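Local coordinates for bifunctional enzyme IspD/IspF (Campylobacter jejuni, PDB 1W55), which catalyses two steps of isoprenoid precursor synthesis, transferring CMP from CTP to methylerythritol 4-phosphate and cyclising a later phosphorylated intermediate to methylerythritol 2,4-cyclodiphosphate with release of CMP, at residues Ser207-Thr212 with Leu363-Trp368; Lys20-Phe25 with Val293-Phe298; Thr254-Gly259 with Ser359-Lys364. All blocks are in the same frame, centred on the assembly; numbering follows the deposited sequence.

Contact 1 (Ser207-Thr212 with Leu363-Trp368)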
loop_
_atom_site.group_PDB
_atom_site.type_symbol
_atom_site.label_atom_id
_atom_site.label_comp_id
_atom_site.label_asym_id
_atom_site.label_seq_id
_atom_site.Cartn_x
_atom_site.Cartn_y
_atom_site.Cartn_z
ATOM N N SER A 207 16.267 4.886 -10.608
ATOM C CA SER A 207 16.822 5.219 -9.300
ATOM C C SER A 207 17.081 6.726 -9.144
ATOM O O SER A 207 17.058 7.510 -10.125
ATOM C CB SER A 207 18.075 4.392 -9.023
ATOM O OG SER A 207 19.229 4.974 -9.601
ATOM N N PHE A 208 17.319 7.134 -7.909
ATOM C CA PHE A 208 17.447 8.555 -7.602
ATOM C C PHE A 208 18.878 9.049 -7.655
ATOM O O PHE A 208 19.138 10.171 -7.248
ATOM C CB PHE A 208 16.803 8.897 -6.245
ATOM C CG PHE A 208 15.295 8.702 -6.218
ATOM C CD1 PHE A 208 14.692 7.948 -5.210
ATOM C CD2 PHE A 208 14.480 9.249 -7.215
ATOM C CE1 PHE A 208 13.293 7.752 -5.193
ATOM C CE2 PHE A 208 13.090 9.054 -7.204
ATOM C CZ PHE A 208 12.501 8.308 -6.190
ATOM N N GLU A 209 19.800 8.235 -8.171
ATOM C CA GLU A 209 21.208 8.651 -8.243
ATOM C C GLU A 209 21.379 9.930 -9.030
ATOM O O GLU A 209 20.700 10.168 -10.050
ATOM C CB GLU A 209 22.137 7.548 -8.789
ATOM C CG GLU A 209 22.268 6.354 -7.860
ATOM C CD GLU A 209 23.425 5.411 -8.197
ATOM O OE1 GLU A 209 23.926 4.720 -7.273
ATOM O OE2 GLU A 209 23.825 5.331 -9.369
ATOM N N ILE A 210 22.273 10.768 -8.533
ATOM C CA ILE A 210 22.561 12.036 -9.176
ATOM C C ILE A 210 24.067 12.139 -9.449
ATOM O O ILE A 210 24.879 11.861 -8.566
ATOM C CB ILE A 210 22.014 13.226 -8.326
ATOM C CG1 ILE A 210 20.481 13.158 -8.276
ATOM C CG2 ILE A 210 22.478 14.571 -8.884
ATOM C CD1 ILE A 210 19.820 14.204 -7.364
ATOM N N PHE A 211 24.417 12.526 -10.679
ATOM C CA PHE A 211 25.807 12.554 -11.126
ATOM C C PHE A 211 26.353 13.968 -11.220
ATOM O O PHE A 211 25.699 14.858 -11.786
ATOM C CB PHE A 211 25.929 11.871 -12.491
ATOM C CG PHE A 211 25.653 10.405 -12.452
ATOM C CD1 PHE A 211 24.385 9.930 -12.124
ATOM C CD2 PHE A 211 26.658 9.494 -12.760
ATOM C CE1 PHE A 211 24.128 8.573 -12.083
ATOM C CE2 PHE A 211 26.410 8.134 -12.724
ATOM C CZ PHE A 211 25.149 7.670 -12.376
ATOM N N THR A 212 27.552 14.164 -10.677
ATOM C CA THR A 212 28.207 15.470 -10.679
ATOM C C THR A 212 29.134 15.605 -11.876
ATOM O O THR A 212 29.798 14.643 -12.249
ATOM C CB THR A 212 29.048 15.706 -9.375
ATOM O OG1 THR A 212 29.766 16.941 -9.501
ATOM C CG2 THR A 212 30.212 14.697 -9.242
ATOM N N LEU A 363 23.306 15.944 -12.797
ATOM C CA LEU A 363 22.482 15.192 -13.728
ATOM C C LEU A 363 21.745 14.109 -12.950
ATOM O O LEU A 363 22.322 13.481 -12.054
ATOM C CB LEU A 363 23.363 14.470 -14.744
ATOM C CG LEU A 363 23.981 15.098 -15.979
ATOM C CD1 LEU A 363 24.633 13.949 -16.806
ATOM C CD2 LEU A 363 22.938 15.884 -16.805
ATOM N N LYS A 364 20.485 13.886 -13.309
ATOM C CA LYS A 364 19.726 12.742 -12.808
ATOM C C LYS A 364 19.317 11.900 -14.007
ATOM O O LYS A 364 19.509 12.321 -15.152
ATOM C CB LYS A 364 18.475 13.212 -12.078
ATOM C CG LYS A 364 17.460 13.849 -12.997
ATOM C CD LYS A 364 16.270 14.387 -12.244
ATOM C CE LYS A 364 15.329 15.116 -13.192
ATOM N NZ LYS A 364 13.973 15.317 -12.618
ATOM N N TYR A 365 18.750 10.727 -13.746
ATOM C CA TYR A 365 18.177 9.907 -14.812
ATOM C C TYR A 365 16.863 10.490 -15.290
ATOM O O TYR A 365 16.017 10.890 -14.488
ATOM C CB TYR A 365 17.945 8.467 -14.344
ATOM C CG TYR A 365 19.211 7.725 -14.009
ATOM C CD1 TYR A 365 19.342 7.058 -12.789
ATOM C CD2 TYR A 365 20.270 7.663 -14.910
ATOM C CE1 TYR A 365 20.493 6.349 -12.467
ATOM C CE2 TYR A 365 21.446 6.961 -14.592
ATOM C CZ TYR A 365 21.540 6.315 -13.360
ATOM O OH TYR A 365 22.676 5.616 -13.024
ATOM N N PHE A 366 16.686 10.500 -16.602
ATOM C CA PHE A 366 15.434 10.933 -17.191
ATOM C C PHE A 366 14.277 10.142 -16.599
ATOM O O PHE A 366 14.299 8.912 -16.568
ATOM C CB PHE A 366 15.458 10.753 -18.720
ATOM C CG PHE A 366 14.133 11.051 -19.373
ATOM C CD1 PHE A 366 13.561 12.317 -19.271
ATOM C CD2 PHE A 366 13.437 10.053 -20.055
ATOM C CE1 PHE A 366 12.317 12.596 -19.861
ATOM C CE2 PHE A 366 12.201 10.317 -20.658
ATOM C CZ PHE A 366 11.633 11.582 -20.555
ATOM N N ASP A 367 13.264 10.860 -16.143
ATOM C CA ASP A 367 12.086 10.247 -15.565
ATOM C C ASP A 367 11.052 9.998 -16.661
ATOM O O ASP A 367 10.200 10.853 -16.950
ATOM C CB ASP A 367 11.513 11.148 -14.474
ATOM C CG ASP A 367 10.255 10.590 -13.851
ATOM O OD1 ASP A 367 10.031 9.359 -13.928
ATOM O OD2 ASP A 367 9.438 11.318 -13.249
ATOM N N TRP A 368 11.142 8.817 -17.265
ATOM C CA TRP A 368 10.288 8.442 -18.386
ATOM C C TRP A 368 8.831 8.200 -17.951
ATOM O O TRP A 368 7.962 7.953 -18.787
ATOM C CB TRP A 368 10.878 7.219 -19.093
ATOM C CG TRP A 368 11.277 6.120 -18.142
ATOM C CD1 TRP A 368 12.550 5.788 -17.747
ATOM C CD2 TRP A 368 10.397 5.215 -17.464
ATOM N NE1 TRP A 368 12.508 4.729 -16.869
ATOM C CE2 TRP A 368 11.199 4.358 -16.678
ATOM C CE3 TRP A 368 9.002 5.034 -17.446
ATOM C CZ2 TRP A 368 10.655 3.343 -15.879
ATOM C CZ3 TRP A 368 8.460 4.033 -16.642
ATOM C CH2 TRP A 368 9.289 3.197 -15.877
HETATM O O HOH W 1 18.199 9.849 -10.852
#

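Contact 2 (Lys20-Phe25 with Val293-Phe298)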
loop_
_atom_site.group_PDB
_atom_site.type_symbol
_atom_site.label_atom_id
_atom_site.label_comp_id
_atom_site.label_asym_id
_atom_site.label_seq_id
_atom_site.Cartn_x
_atom_site.Cartn_y
_atom_site.Cartn_z
ATOM N N LYS A 20 14.216 12.165 -27.254
ATOM C CA LYS A 20 15.652 12.264 -27.487
ATOM C C LYS A 20 16.354 11.047 -26.881
ATOM O O LYS A 20 17.441 10.679 -27.310
ATOM C CB LYS A 20 16.237 13.578 -26.965
ATOM C CG LYS A 20 17.607 13.945 -27.595
ATOM C CD LYS A 20 17.451 14.715 -28.918
ATOM C CE LYS A 20 18.493 14.266 -29.949
ATOM N NZ LYS A 20 18.255 14.850 -31.306
ATOM N N VAL A 21 15.711 10.410 -25.907
ATOM C CA VAL A 21 16.293 9.246 -25.249
ATOM C C VAL A 21 16.106 7.934 -26.029
ATOM O O VAL A 21 15.004 7.606 -26.474
ATOM C CB VAL A 21 15.840 9.109 -23.754
ATOM C CG1 VAL A 21 14.360 8.839 -23.644
ATOM C CG2 VAL A 21 16.650 8.011 -23.045
ATOM N N LYS A 22 17.205 7.207 -26.202
ATOM C CA LYS A 22 17.172 5.858 -26.756
ATOM C C LYS A 22 16.625 4.876 -25.724
ATOM O O LYS A 22 17.042 4.869 -24.549
ATOM C CB LYS A 22 18.559 5.425 -27.196
ATOM C CG LYS A 22 19.071 6.162 -28.430
ATOM C CD LYS A 22 20.512 5.771 -28.725
ATOM C CE LYS A 22 21.166 6.733 -29.724
ATOM N NZ LYS A 22 22.640 6.482 -29.859
ATOM N N LYS A 23 15.693 4.041 -26.171
ATOM C CA LYS A 23 14.968 3.163 -25.262
ATOM C C LYS A 23 15.857 2.170 -24.512
ATOM O O LYS A 23 15.532 1.774 -23.397
ATOM C CB LYS A 23 13.785 2.490 -25.964
ATOM C CG LYS A 23 14.117 1.251 -26.787
ATOM C CD LYS A 23 12.830 0.516 -27.122
ATOM C CE LYS A 23 12.456 0.715 -28.563
ATOM N NZ LYS A 23 12.894 -0.471 -29.343
ATOM N N GLN A 24 16.990 1.801 -25.095
ATOM C CA GLN A 24 17.888 0.850 -24.439
ATOM C C GLN A 24 18.601 1.445 -23.219
ATOM O O GLN A 24 19.111 0.689 -22.381
ATOM C CB GLN A 24 18.891 0.219 -25.412
ATOM C CG GLN A 24 19.408 1.129 -26.508
ATOM C CD GLN A 24 18.533 1.103 -27.752
ATOM O OE1 GLN A 24 17.722 2.009 -27.958
ATOM N NE2 GLN A 24 18.697 0.068 -28.586
ATOM N N PHE A 25 18.599 2.784 -23.120
ATOM C CA PHE A 25 19.229 3.498 -22.013
ATOM C C PHE A 25 18.276 4.159 -21.007
ATOM O O PHE A 25 18.730 4.910 -20.151
ATOM C CB PHE A 25 20.260 4.518 -22.532
ATOM C CG PHE A 25 21.269 3.923 -23.468
ATOM C CD1 PHE A 25 21.414 4.420 -24.755
ATOM C CD2 PHE A 25 22.040 2.842 -23.080
ATOM C CE1 PHE A 25 22.321 3.855 -25.640
ATOM C CE2 PHE A 25 22.955 2.264 -23.955
ATOM C CZ PHE A 25 23.098 2.774 -25.234
ATOM N N VAL A 293 23.871 13.458 -24.155
ATOM C CA VAL A 293 23.653 13.093 -22.760
ATOM C C VAL A 293 22.213 12.628 -22.563
ATOM O O VAL A 293 21.947 11.687 -21.815
ATOM C CB VAL A 293 23.999 14.297 -21.841
ATOM C CG1 VAL A 293 23.448 14.123 -20.454
ATOM C CG2 VAL A 293 25.513 14.532 -21.823
ATOM N N ARG A 294 21.286 13.280 -23.246
ATOM C CA ARG A 294 19.883 12.884 -23.186
ATOM C C ARG A 294 19.627 11.528 -23.862
ATOM O O ARG A 294 18.749 10.780 -23.440
ATOM C CB ARG A 294 19.015 13.963 -23.811
ATOM C CG ARG A 294 18.957 15.249 -23.020
ATOM C CD ARG A 294 18.211 16.356 -23.739
ATOM N NE ARG A 294 16.763 16.187 -23.643
ATOM C CZ ARG A 294 15.882 16.647 -24.530
ATOM N NH1 ARG A 294 16.280 17.311 -25.615
ATOM N NH2 ARG A 294 14.590 16.437 -24.331
ATOM N N GLU A 295 20.394 11.224 -24.911
ATOM C CA GLU A 295 20.279 9.951 -25.632
ATOM C C GLU A 295 20.551 8.755 -24.722
ATOM O O GLU A 295 19.903 7.723 -24.845
ATOM C CB GLU A 295 21.231 9.911 -26.835
ATOM C CG GLU A 295 20.688 10.632 -28.063
ATOM C CD GLU A 295 21.710 10.774 -29.183
ATOM O OE1 GLU A 295 22.820 10.183 -29.089
ATOM O OE2 GLU A 295 21.396 11.479 -30.169
ATOM N N ILE A 296 21.507 8.911 -23.807
ATOM C CA ILE A 296 21.833 7.852 -22.845
ATOM C C ILE A 296 21.073 7.941 -21.506
ATOM O O ILE A 296 21.423 7.264 -20.547
ATOM C CB ILE A 296 23.355 7.705 -22.645
ATOM C CG1 ILE A 296 23.991 9.017 -22.160
ATOM C CG2 ILE A 296 24.029 7.214 -23.941
ATOM C CD1 ILE A 296 25.375 8.822 -21.570
ATOM N N GLY A 297 20.014 8.740 -21.451
ATOM C CA GLY A 297 19.075 8.637 -20.348
ATOM C C GLY A 297 19.199 9.621 -19.196
ATOM O O GLY A 297 18.578 9.424 -18.140
ATOM N N PHE A 298 19.966 10.684 -19.400
ATOM C CA PHE A 298 20.218 11.667 -18.357
ATOM C C PHE A 298 19.455 12.964 -18.600
ATOM O O PHE A 298 19.049 13.258 -19.729
ATOM C CB PHE A 298 21.711 11.982 -18.295
ATOM C CG PHE A 298 22.525 10.932 -17.608
ATOM C CD1 PHE A 298 23.374 10.103 -18.337
ATOM C CD2 PHE A 298 22.441 10.766 -16.234
ATOM C CE1 PHE A 298 24.123 9.143 -17.693
ATOM C CE2 PHE A 298 23.194 9.813 -15.586
ATOM C CZ PHE A 298 24.031 8.999 -16.299
#

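Contact 3 (Thr254-Gly259 with Ser359-Lys364)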
loop_
_atom_site.group_PDB
_atom_site.type_symbol
_atom_site.label_atom_id
_atom_site.label_comp_id
_atom_site.label_asym_id
_atom_site.label_seq_id
_atom_site.Cartn_x
_atom_site.Cartn_y
_atom_site.Cartn_z
ATOM N N THR A 254 29.988 22.787 -21.494
ATOM C CA THR A 254 29.976 21.563 -22.290
ATOM C C THR A 254 30.781 20.453 -21.599
ATOM O O THR A 254 30.320 19.324 -21.490
ATOM C CB THR A 254 30.560 21.863 -23.677
ATOM O OG1 THR A 254 29.763 22.885 -24.339
ATOM C CG2 THR A 254 30.469 20.633 -24.562
ATOM N N ASP A 255 31.982 20.781 -21.125
ATOM C CA ASP A 255 32.801 19.813 -20.401
ATOM C C ASP A 255 32.091 19.261 -19.152
ATOM O O ASP A 255 32.150 18.070 -18.894
ATOM C CB ASP A 255 34.147 20.429 -20.029
ATOM C CG ASP A 255 35.262 20.025 -20.984
ATOM O OD1 ASP A 255 34.956 19.408 -22.025
ATOM O OD2 ASP A 255 36.474 20.285 -20.778
ATOM N N ALA A 256 31.404 20.116 -18.401
ATOM C CA ALA A 256 30.731 19.676 -17.177
ATOM C C ALA A 256 29.605 18.698 -17.472
ATOM O O ALA A 256 29.462 17.684 -16.790
ATOM C CB ALA A 256 30.225 20.873 -16.353
ATOM N N ILE A 257 28.824 19.000 -18.506
ATOM C CA ILE A 257 27.691 18.168 -18.919
ATOM C C ILE A 257 28.130 16.808 -19.459
ATOM O O ILE A 257 27.556 15.776 -19.104
ATOM C CB ILE A 257 26.822 18.934 -19.968
ATOM C CG1 ILE A 257 26.087 20.099 -19.286
ATOM C CG2 ILE A 257 25.802 17.986 -20.616
ATOM C CD1 ILE A 257 25.511 21.151 -20.233
ATOM N N LEU A 258 29.155 16.800 -20.307
ATOM C CA LEU A 258 29.720 15.553 -20.802
ATOM C C LEU A 258 30.359 14.760 -19.668
ATOM O O LEU A 258 30.253 13.525 -19.629
ATOM C CB LEU A 258 30.772 15.823 -21.879
ATOM C CG LEU A 258 30.291 16.441 -23.193
ATOM C CD1 LEU A 258 31.496 16.911 -24.002
ATOM C CD2 LEU A 258 29.416 15.478 -24.008
ATOM N N GLY A 259 31.017 15.471 -18.748
ATOM C CA GLY A 259 31.724 14.835 -17.648
ATOM C C GLY A 259 30.792 14.106 -16.709
ATOM O O GLY A 259 31.071 12.976 -16.318
ATOM N N SER A 359 32.609 25.433 -14.133
ATOM C CA SER A 359 31.217 24.993 -14.221
ATOM C C SER A 359 30.950 23.776 -13.346
ATOM O O SER A 359 31.800 22.894 -13.234
ATOM C CB SER A 359 30.835 24.635 -15.669
ATOM O OG SER A 359 31.018 25.733 -16.543
ATOM N N SER A 360 29.764 23.741 -12.731
ATOM C CA SER A 360 29.278 22.559 -12.030
ATOM C C SER A 360 27.861 22.237 -12.489
ATOM O O SER A 360 27.017 23.126 -12.658
ATOM C CB SER A 360 29.276 22.727 -10.505
ATOM O OG SER A 360 30.494 23.266 -10.054
ATOM N N VAL A 361 27.602 20.948 -12.617
ATOM C CA VAL A 361 26.342 20.449 -13.131
ATOM C C VAL A 361 25.920 19.235 -12.280
ATOM O O VAL A 361 26.769 18.507 -11.765
ATOM C CB VAL A 361 26.596 20.093 -14.608
ATOM C CG1 VAL A 361 25.997 18.776 -15.018
ATOM C CG2 VAL A 361 26.243 21.265 -15.508
ATOM N N ASN A 362 24.615 19.060 -12.087
ATOM C CA ASN A 362 24.068 17.844 -11.505
ATOM C C ASN A 362 23.121 17.233 -12.534
ATOM O O ASN A 362 22.278 17.928 -13.105
ATOM C CB ASN A 362 23.334 18.133 -10.186
ATOM C CG ASN A 362 24.210 17.899 -8.951
ATOM O OD1 ASN A 362 25.377 17.519 -9.055
ATOM N ND2 ASN A 362 23.637 18.107 -7.778
ATOM N N LEU A 363 23.306 15.944 -12.797
ATOM C CA LEU A 363 22.482 15.192 -13.728
ATOM C C LEU A 363 21.745 14.109 -12.950
ATOM O O LEU A 363 22.322 13.481 -12.054
ATOM C CB LEU A 363 23.363 14.470 -14.744
ATOM C CG LEU A 363 23.981 15.098 -15.979
ATOM C CD1 LEU A 363 24.633 13.949 -16.806
ATOM C CD2 LEU A 363 22.938 15.884 -16.805
ATOM N N LYS A 364 20.485 13.886 -13.309
ATOM C CA LYS A 364 19.726 12.742 -12.808
ATOM C C LYS A 364 19.317 11.900 -14.007
ATOM O O LYS A 364 19.509 12.321 -15.152
ATOM C CB LYS A 364 18.475 13.212 -12.078
ATOM C CG LYS A 364 17.460 13.849 -12.997
ATOM C CD LYS A 364 16.270 14.387 -12.244
ATOM C CE LYS A 364 15.329 15.116 -13.192
ATOM N NZ LYS A 364 13.973 15.317 -12.618
#

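Contact 1 (Ser207-Thr212 with Leu363-Trp368)
Phe211 turns the edge of its ring toward the face of Tyr365, an offset edge-to-face pair with centroids 5.5 Å apart and planes at 61°. Both residues set CG beside the backbone N, opposite the carbonyl carbon (chi1 -67° and -65°), which brings the rings together. CE1 of Phe211 comes 3.7 Å from CZ of Tyr365, while Phe211 CZ lies 3.3 Å from the tyrosine OH, near the plane of the phenylalanine ring. Glu209 runs alongside Tyr365, pointing the same way; its oxygens form salt bridges to Lys364 and Arg335, both of a neighbouring subunit. At the CE1 edge of the tyrosine, near the ring plane, Ser207 OG stands 3.4 Å from CE1 and hydrogen-bonds to Asn30. In the backbone, Phe211 and Leu363 form an antiparallel hydrogen-bonded pair, Phe211 N to Leu363 O at 2.7 Å and Leu363 N to Phe211 O at 2.8 Å. Where the strands part, one water donates to Ser207 O and Glu209 O and accepts from Tyr365 N. The pairing joins the synthase domain's first strand, 210-224, to its last, 354-365; strand 298-308 flanks 354-365, and its Phe298 meets both rings.

Contact 2 (Lys20-Phe25 with Val293-Phe298)
Lys22 gives its backbone N-H to the carbonyl of Glu295 at the last turn of helix 282-295, with Lys22 N 3.1 Å from Glu295 O. The donor lies in the carbonyl plane on a lone pair, and the N-H...O angle is 156°. Weaker CA-H...O contacts flank this bond: Glu295 CA faces Lys20 O, and Val21 CA faces Arg294 O, each at 3.4 Å.

The charged side chains meet more loosely. Lys22, its chain fully stretched past CG, crosses Glu295 at a slant, and its NZ reaches a long salt bridge of 3.8 Å with Glu295 OE1. Lys20 brings its CE near the other oxygen, but its NZ stays 4.7 Å from Glu295 OE2; the glutamate probably feels both positive charges. The helix ends here in a Schellman motif: Gly297, at positive phi (99°), is the C-prime residue, with Phe298 N bonded to Val293 O and Gly297 N to Arg294 O. This end of a cyclodiphosphate synthase helix thus abuts the cytidylyltransferase loop that carries Arg16 and Lys23, both predicted transition-state stabilisers.

Packing supplies the rest. Lys20 lays its CB over the centre of one face of the Arg294 guanidinium, 3.9 Å above the plane, the two side chains crossing at about a right angle. CG2 of Val21 packs against the glycine, 3.7 Å from Gly297 CA. Phe25 presents a ring face to Ile296 CG2, 3.9 Å from its CD1, while Glu295 O lies at the ring's edge. Tyr59 meets the Phe25 ring edge-to-face and also touches Ile296.

Contact 3 (Thr254-Gly259 with Ser359-Lys364)
Ala256 and Ile257 pack on Val361 where helix 248-260 lies against the sheet of the cyclodiphosphate synthase domain, the helix-on-sheet packing of an alpha/beta sandwich; helix and strand run in roughly the same direction, the axes of these short segments 32° apart and 7.4 Å from each other at closest. Val361 occupies the middle of the contact. Its chi1 of 136° is away from the staggered positions, and this rotation sends the two methyls to different places: CG1 lies 4.0 Å from Ala256 O, and CG2 meets Ala256 CB at 4.1 Å and Ile257 CG1 at 4.0 Å. Ile257 helps by setting CG1 beside its backbone N (chi1 -70°), which swings that branch across the valine; Leu286 and Val293 of helix 282-295 pack against the same isoleucine. At one end, Ser359 offers its CB to Ala256 CB at 3.9 Å, while its hydroxyl bonds to the hydroxyl of Ser252, one turn earlier on the helix. Residues alternate along the strand: Ser360 and Asn362 point off the other face and bond to Asn214 and Ile210 of a third subunit. At the other end, Leu363 brings one methyl to the helix, its CD1 4.1 Å from Ile257 O.

In the fold
From the N terminus, the first segment met is 20-25 in the cytidylyltransferase domain; contact 2 closes a long loop from it to 293-298, bridging the two catalytic domains. Farther along, 207-212 leads into strand 210-224, and contact 1 closes on 363-368, bringing the synthase domain's first and last strands together. Contact 3, between 254-259 and 359-364, closes a shorter loop within that span, and ends on the same strand, sharing Leu363 and Lys364 with contact 1. Contact 2 crosses both. Physically they join up where Phe298 packs on Leu363, while Phe366 N probably bonds to Gly297 O and Val293 touches Ile257.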